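Long-range contact in major royal jelly protein 1 (Apis mellifera, PDB 5YYL), which is the most abundant protein of royal jelly, binds a sterol and probably serves a nutritional role in the food of honeybee larvae: residues G181-L193 with D251-L265. Sequence-based numbering, arbitrary orientation.
Sequences GKGRLSSLAVQSL and DGISGMALSPMTNNL
Two neighbouring blades of the beta-propeller meet where the first strand of one, 185-192, packs on the first strand of the next, 253-258; the strand axes run nearly parallel, 19° apart, and approach to 6.0 Å. Ser187 joins them directly, its OG receiving the backbone N-H of Met256 in an almost straight bond (3.0 Å, 174°). Next to it, Ser186 OG and Ser254 OG are hydrogen-bonded tip to tip at 2.7 Å, and either could be the donor. Beyond Ser187, Met256 bends at its thioether and lays CE against the Ser187 carbonyl, while Ala189 CB faces Leu265 CD1 at 4.1 Å. Leu258, with CG anti to its backbone N (chi1 -172°), sends CD2 to 3.6 Å from Gln191 CB, crossing that extended side chain at about a right angle. Gln191 OE1 is bonded to Tyr204 OH and NE2 to Thr280 OG1, just after strand 275-279 of the second blade. At the other end Arg184 NH2 lies 3.3 Å from Asp251 OD1, well off the guanidinium plane; NE salt-bridges Glu208 and NH1 hydrogen-bonds the Asn145 carbonyl. Two serine-hydroxyl bonds and apolar packing thus join the blades, with only electrostatic attraction between Arg184 and Asp251.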
ATOM      1  N   GLY A 181      -7.173 -32.708 -55.621  1.00 49.50           N
ATOM      2  CA  GLY A 181      -8.359 -31.996 -55.102  1.00 47.90           C
ATOM      3  C   GLY A 181      -8.553 -32.030 -53.593  1.00 45.74           C
ATOM      4  O   GLY A 181      -9.498 -31.442 -53.079  1.00 45.43           O
ATOM      5  N   LYS A 182      -7.628 -32.671 -52.879  1.00 45.18           N
ATOM      6  CA  LYS A 182      -7.735 -32.853 -51.433  1.00 44.53           C
ATOM      7  C   LYS A 182      -7.230 -31.616 -50.692  1.00 43.57           C
ATOM      8  O   LYS A 182      -6.389 -30.876 -51.194  1.00 40.48           O
ATOM      9  CB  LYS A 182      -6.947 -34.091 -51.000  1.00 45.25           C
ATOM     10  CG  LYS A 182      -7.469 -35.402 -51.581  1.00 44.73           C
ATOM     11  N   GLY A 183      -7.791 -31.382 -49.507  1.00 42.43           N
ATOM     12  CA  GLY A 183      -7.351 -30.290 -48.641  1.00 41.25           C
ATOM     13  C   GLY A 183      -7.800 -30.394 -47.189  1.00 40.82           C
ATOM     14  O   GLY A 183      -8.976 -30.717 -46.904  1.00 41.71           O
ATOM     15  N   ARG A 184      -6.864 -30.127 -46.272  1.00 37.30           N
ATOM     16  CA  ARG A 184      -7.180 -29.947 -44.848  1.00 35.92           C
ATOM     17  C   ARG A 184      -6.222 -28.967 -44.176  1.00 33.69           C
ATOM     18  O   ARG A 184      -5.132 -29.345 -43.762  1.00 32.26           O
ATOM     19  CB  ARG A 184      -7.184 -31.282 -44.108  1.00 35.67           C
ATOM     20  CG  ARG A 184      -7.665 -31.155 -42.667  1.00 35.71           C
ATOM     21  CD  ARG A 184      -8.256 -32.437 -42.132  1.00 36.57           C
ATOM     22  NE  ARG A 184      -7.243 -33.403 -41.708  1.00 38.96           N
ATOM     23  CZ  ARG A 184      -7.367 -34.731 -41.778  1.00 43.96           C
ATOM     24  NH1 ARG A 184      -8.466 -35.304 -42.285  1.00 46.03           N
ATOM     25  NH2 ARG A 184      -6.359 -35.494 -41.346  1.00 46.86           N
ATOM     26  N   LEU A 185      -6.677 -27.724 -44.029  1.00 32.77           N
ATOM     27  CA  LEU A 185      -5.883 -26.648 -43.446  1.00 31.86           C
ATOM     28  C   LEU A 185      -5.766 -26.828 -41.919  1.00 31.62           C
ATOM     29  O   LEU A 185      -6.722 -26.586 -41.172  1.00 35.04           O
ATOM     30  CB  LEU A 185      -6.516 -25.298 -43.826  1.00 31.27           C
ATOM     31  CG  LEU A 185      -6.788 -25.088 -45.337  1.00 30.95           C
ATOM     32  CD1 LEU A 185      -7.090 -23.643 -45.680  1.00 30.45           C
ATOM     33  CD2 LEU A 185      -5.624 -25.559 -46.194  1.00 31.81           C
ATOM     34  N   SER A 186      -4.598 -27.267 -41.467  1.00 29.54           N
ATOM     35  CA  SER A 186      -4.395 -27.823 -40.115  1.00 28.96           C
ATOM     36  C   SER A 186      -3.338 -27.127 -39.230  1.00 28.83           C
ATOM     37  O   SER A 186      -2.964 -27.671 -38.195  1.00 31.96           O
ATOM     38  CB  SER A 186      -3.915 -29.255 -40.318  1.00 29.36           C
ATOM     39  OG  SER A 186      -2.597 -29.274 -40.927  1.00 29.18           O
ATOM     40  N   SER A 187      -2.806 -25.991 -39.675  1.00 27.09           N
ATOM     41  CA  SER A 187      -1.694 -25.325 -38.984  1.00 27.80           C
ATOM     42  C   SER A 187      -1.605 -23.863 -39.414  1.00 28.05           C
ATOM     43  O   SER A 187      -1.939 -23.520 -40.547  1.00 27.75           O
ATOM     44  CB  SER A 187      -0.362 -26.048 -39.257  1.00 27.52           C
ATOM     45  OG  SER A 187       0.460 -26.070 -38.095  1.00 28.17           O
ATOM     46  N   LEU A 188      -1.174 -23.011 -38.492  1.00 27.72           N
ATOM     47  CA  LEU A 188      -1.269 -21.568 -38.673  1.00 28.04           C
ATOM     48  C   LEU A 188      -0.143 -20.872 -37.931  1.00 28.31           C
ATOM     49  O   LEU A 188       0.251 -21.284 -36.829  1.00 30.93           O
ATOM     50  CB  LEU A 188      -2.613 -21.051 -38.163  1.00 28.42           C
ATOM     51  CG  LEU A 188      -2.920 -19.552 -38.171  1.00 28.09           C
ATOM     52  CD1 LEU A 188      -3.084 -19.066 -39.600  1.00 27.98           C
ATOM     53  CD2 LEU A 188      -4.166 -19.289 -37.333  1.00 27.71           C
ATOM     54  N   ALA A 189       0.374 -19.817 -38.544  1.00 27.79           N
ATOM     55  CA  ALA A 189       1.410 -18.997 -37.937  1.00 27.86           C
ATOM     56  C   ALA A 189       1.311 -17.615 -38.534  1.00 28.99           C
ATOM     57  O   ALA A 189       1.026 -17.477 -39.715  1.00 28.96           O
ATOM     58  CB  ALA A 189       2.773 -19.586 -38.202  1.00 27.59           C
ATOM     59  N   VAL A 190       1.549 -16.591 -37.718  1.00 29.77           N
ATOM     60  CA  VAL A 190       1.345 -15.217 -38.136  1.00 30.43           C
ATOM     61  C   VAL A 190       2.568 -14.364 -37.813  1.00 30.93           C
ATOM     62  O   VAL A 190       3.128 -14.463 -36.734  1.00 31.71           O
ATOM     63  CB  VAL A 190       0.100 -14.653 -37.439  1.00 31.68           C
ATOM     64  CG1 VAL A 190      -0.156 -13.212 -37.870  1.00 33.20           C
ATOM     65  CG2 VAL A 190      -1.111 -15.540 -37.726  1.00 31.55           C
ATOM     66  N   GLN A 191       2.955 -13.517 -38.759  1.00 33.41           N
ATOM     67  CA  GLN A 191       4.130 -12.651 -38.653  1.00 36.22           C
ATOM     68  C   GLN A 191       3.678 -11.189 -38.767  1.00 38.56           C
ATOM     69  O   GLN A 191       3.670 -10.618 -39.847  1.00 36.13           O
ATOM     70  CB  GLN A 191       5.117 -13.037 -39.768  1.00 37.28           C
ATOM     71  CG  GLN A 191       6.558 -12.593 -39.611  1.00 38.09           C
ATOM     72  CD  GLN A 191       7.446 -13.267 -40.652  1.00 39.71           C
ATOM     73  OE1 GLN A 191       7.132 -13.262 -41.847  1.00 38.77           O
ATOM     74  NE2 GLN A 191       8.547 -13.871 -40.201  1.00 40.85           N
ATOM     75  N   SER A 192       3.259 -10.591 -37.656  1.00 45.60           N
ATOM     76  CA  SER A 192       2.911  -9.165 -37.645  1.00 50.92           C
ATOM     77  C   SER A 192       4.179  -8.308 -37.787  1.00 56.94           C
ATOM     78  O   SER A 192       4.870  -8.038 -36.798  1.00 58.99           O
ATOM     79  CB  SER A 192       2.133  -8.798 -36.380  1.00 51.53           C
ATOM     80  N   LEU A 193       4.483  -7.917 -39.030  1.00 62.38           N
ATOM     81  CA  LEU A 193       5.639  -7.065 -39.338  1.00 69.10           C
ATOM     82  C   LEU A 193       5.411  -5.599 -38.907  1.00 78.64           C
ATOM     83  O   LEU A 193       6.311  -4.972 -38.347  1.00 83.73           O
ATOM     84  CB  LEU A 193       5.994  -7.145 -40.832  1.00 65.16           C
ATOM     85  N   ASP A 251      -0.633 -38.139 -43.661  1.00 55.94           N
ATOM     86  CA  ASP A 251      -0.727 -36.680 -43.662  1.00 52.30           C
ATOM     87  C   ASP A 251       0.670 -36.068 -43.765  1.00 46.58           C
ATOM     88  O   ASP A 251       1.644 -36.620 -43.239  1.00 39.66           O
ATOM     89  CB  ASP A 251      -1.426 -36.171 -42.389  1.00 54.71           C
ATOM     90  CG  ASP A 251      -2.863 -36.643 -42.272  1.00 55.86           C
ATOM     91  OD1 ASP A 251      -3.685 -36.281 -43.132  1.00 57.70           O
ATOM     92  OD2 ASP A 251      -3.178 -37.359 -41.300  1.00 58.34           O
ATOM     93  N   GLY A 252       0.746 -34.927 -44.454  1.00 43.99           N
ATOM     94  CA  GLY A 252       1.993 -34.174 -44.661  1.00 42.29           C
ATOM     95  C   GLY A 252       2.132 -32.957 -43.764  1.00 40.49           C
ATOM     96  O   GLY A 252       1.849 -33.031 -42.565  1.00 41.21           O
ATOM     97  N   ILE A 253       2.563 -31.838 -44.346  1.00 38.63           N
ATOM     98  CA  ILE A 253       2.911 -30.616 -43.588  1.00 36.02           C
ATOM     99  C   ILE A 253       1.863 -30.186 -42.568  1.00 32.74           C
ATOM    100  O   ILE A 253       0.742 -29.830 -42.900  1.00 32.47           O
ATOM    101  CB  ILE A 253       3.272 -29.428 -44.520  1.00 35.39           C
ATOM    102  CG1 ILE A 253       3.802 -28.248 -43.713  1.00 35.88           C
ATOM    103  CG2 ILE A 253       2.112 -29.020 -45.419  1.00 36.02           C
ATOM    104  CD1 ILE A 253       4.386 -27.154 -44.575  1.00 36.45           C
ATOM    105  N   SER A 254       2.259 -30.259 -41.305  1.00 32.48           N
ATOM    106  CA  SER A 254       1.580 -29.586 -40.193  1.00 32.25           C
ATOM    107  C   SER A 254       2.616 -29.253 -39.098  1.00 30.71           C
ATOM    108  O   SER A 254       3.821 -29.265 -39.363  1.00 31.11           O
ATOM    109  CB  SER A 254       0.438 -30.456 -39.650  1.00 32.78           C
ATOM    110  OG  SER A 254      -0.584 -29.622 -39.124  1.00 34.62           O
ATOM    111  N   GLY A 255       2.163 -28.955 -37.887  1.00 29.14           N
ATOM    112  CA  GLY A 255       3.062 -28.635 -36.799  1.00 27.81           C
ATOM    113  C   GLY A 255       4.003 -27.491 -37.128  1.00 26.69           C
ATOM    114  O   GLY A 255       5.210 -27.597 -36.935  1.00 25.97           O
ATOM    115  N   MET A 256       3.452 -26.383 -37.610  1.00 25.24           N
ATOM    116  CA  MET A 256       4.264 -25.217 -37.924  1.00 25.14           C
ATOM    117  C   MET A 256       4.576 -24.377 -36.679  1.00 25.00           C
ATOM    118  O   MET A 256       3.849 -24.421 -35.693  1.00 23.85           O
ATOM    119  CB  MET A 256       3.578 -24.363 -38.977  1.00 25.35           C
ATOM    120  CG  MET A 256       3.406 -25.080 -40.307  1.00 26.11           C
ATOM    121  SD  MET A 256       3.232 -23.900 -41.667  1.00 26.86           S
ATOM    122  CE  MET A 256       1.802 -22.967 -41.137  1.00 26.06           C
ATOM    123  N   ALA A 257       5.662 -23.612 -36.762  1.00 25.30           N
ATOM    124  CA  ALA A 257       6.091 -22.707 -35.701  1.00 24.94           C
ATOM    125  C   ALA A 257       7.114 -21.708 -36.207  1.00 25.46           C
ATOM    126  O   ALA A 257       8.208 -22.090 -36.608  1.00 24.92           O
ATOM    127  CB  ALA A 257       6.692 -23.483 -34.552  1.00 25.04           C
ATOM    128  N   LEU A 258       6.757 -20.431 -36.150  1.00 26.49           N
ATOM    129  CA  LEU A 258       7.614 -19.341 -36.579  1.00 26.19           C
ATOM    130  C   LEU A 258       8.524 -18.905 -35.444  1.00 26.51           C
ATOM    131  O   LEU A 258       8.050 -18.621 -34.354  1.00 27.66           O
ATOM    132  CB  LEU A 258       6.736 -18.167 -37.009  1.00 25.96           C
ATOM    133  CG  LEU A 258       7.398 -16.973 -37.675  1.00 26.35           C
ATOM    134  CD1 LEU A 258       8.072 -17.398 -38.969  1.00 26.87           C
ATOM    135  CD2 LEU A 258       6.316 -15.946 -37.947  1.00 26.12           C
ATOM    136  N   SER A 259       9.831 -18.857 -35.696  1.00 27.86           N
ATOM    137  CA  SER A 259      10.791 -18.306 -34.727  1.00 28.13           C
ATOM    138  C   SER A 259      10.723 -16.788 -34.752  1.00 30.03           C
ATOM    139  O   SER A 259      10.986 -16.192 -35.794  1.00 31.01           O
ATOM    140  CB  SER A 259      12.215 -18.743 -35.041  1.00 27.57           C
ATOM    141  OG  SER A 259      13.153 -18.008 -34.276  1.00 27.04           O
ATOM    142  N   PRO A 260      10.388 -16.148 -33.610  1.00 32.69           N
ATOM    143  CA  PRO A 260      10.460 -14.687 -33.567  1.00 32.96           C
ATOM    144  C   PRO A 260      11.861 -14.098 -33.703  1.00 34.15           C
ATOM    145  O   PRO A 260      11.974 -12.922 -33.990  1.00 37.10           O
ATOM    146  CB  PRO A 260       9.903 -14.342 -32.175  1.00 33.69           C
ATOM    147  CG  PRO A 260       9.136 -15.533 -31.743  1.00 34.75           C
ATOM    148  CD  PRO A 260       9.881 -16.695 -32.335  1.00 34.50           C
ATOM    149  N   MET A 261      12.910 -14.888 -33.468  1.00 36.81           N
ATOM    150  CA  MET A 261      14.301 -14.412 -33.532  1.00 38.12           C
ATOM    151  C   MET A 261      14.965 -14.652 -34.895  1.00 37.37           C
ATOM    152  O   MET A 261      15.701 -13.794 -35.355  1.00 41.86           O
ATOM    153  CB  MET A 261      15.129 -15.002 -32.357  1.00 40.81           C
ATOM    154  CG  MET A 261      16.608 -15.281 -32.643  1.00 43.71           C
ATOM    155  SD  MET A 261      17.447 -16.157 -31.289  1.00 46.11           S
ATOM    156  CE  MET A 261      16.963 -15.202 -29.862  1.00 43.29           C
ATOM    157  N   THR A 262      14.727 -15.805 -35.523  1.00 35.54           N
ATOM    158  CA  THR A 262      15.365 -16.156 -36.806  1.00 33.22           C
ATOM    159  C   THR A 262      14.473 -16.029 -38.043  1.00 33.48           C
ATOM    160  O   THR A 262      14.984 -16.090 -39.167  1.00 34.50           O
ATOM    161  CB  THR A 262      15.923 -17.595 -36.791  1.00 31.65           C
ATOM    162  OG1 THR A 262      14.852 -18.531 -36.850  1.00 31.04           O
ATOM    163  CG2 THR A 262      16.745 -17.842 -35.544  1.00 32.55           C
ATOM    164  N   ASN A 263      13.160 -15.895 -37.855  1.00 33.62           N
ATOM    165  CA  ASN A 263      12.183 -15.899 -38.958  1.00 34.97           C
ATOM    166  C   ASN A 263      12.090 -17.226 -39.738  1.00 33.51           C
ATOM    167  O   ASN A 263      11.516 -17.271 -40.829  1.00 31.97           O
ATOM    168  CB  ASN A 263      12.423 -14.719 -39.924  1.00 38.15           C
ATOM    169  CG  ASN A 263      12.392 -13.381 -39.221  1.00 40.89           C
ATOM    170  OD1 ASN A 263      11.361 -12.725 -39.206  1.00 46.86           O
ATOM    171  ND2 ASN A 263      13.509 -12.980 -38.609  1.00 41.93           N
ATOM    172  N   ASN A 264      12.630 -18.308 -39.183  1.00 32.22           N
ATOM    173  CA  ASN A 264      12.434 -19.642 -39.762  1.00 30.39           C
ATOM    174  C   ASN A 264      11.064 -20.162 -39.378  1.00 27.43           C
ATOM    175  O   ASN A 264      10.717 -20.156 -38.208  1.00 26.65           O
ATOM    176  CB  ASN A 264      13.483 -20.606 -39.261  1.00 31.17           C
ATOM    177  CG  ASN A 264      14.868 -20.209 -39.672  1.00 32.89           C
ATOM    178  OD1 ASN A 264      15.097 -19.715 -40.789  1.00 34.12           O
ATOM    179  ND2 ASN A 264      15.816 -20.441 -38.782  1.00 34.30           N
ATOM    180  N   LEU A 265      10.283 -20.573 -40.370  1.00 25.52           N
ATOM    181  CA  LEU A 265       9.033 -21.292 -40.143  1.00 23.74           C
ATOM    182  C   LEU A 265       9.359 -22.786 -40.119  1.00 23.04           C
ATOM    183  O   LEU A 265       9.512 -23.420 -41.169  1.00 20.57           O
ATOM    184  CB  LEU A 265       8.031 -20.974 -41.254  1.00 23.69           C
ATOM    185  CG  LEU A 265       6.716 -21.735 -41.246  1.00 24.66           C
ATOM    186  CD1 LEU A 265       5.932 -21.379 -39.994  1.00 25.94           C
ATOM    187  CD2 LEU A 265       5.947 -21.401 -42.508  1.00 24.98           C
TER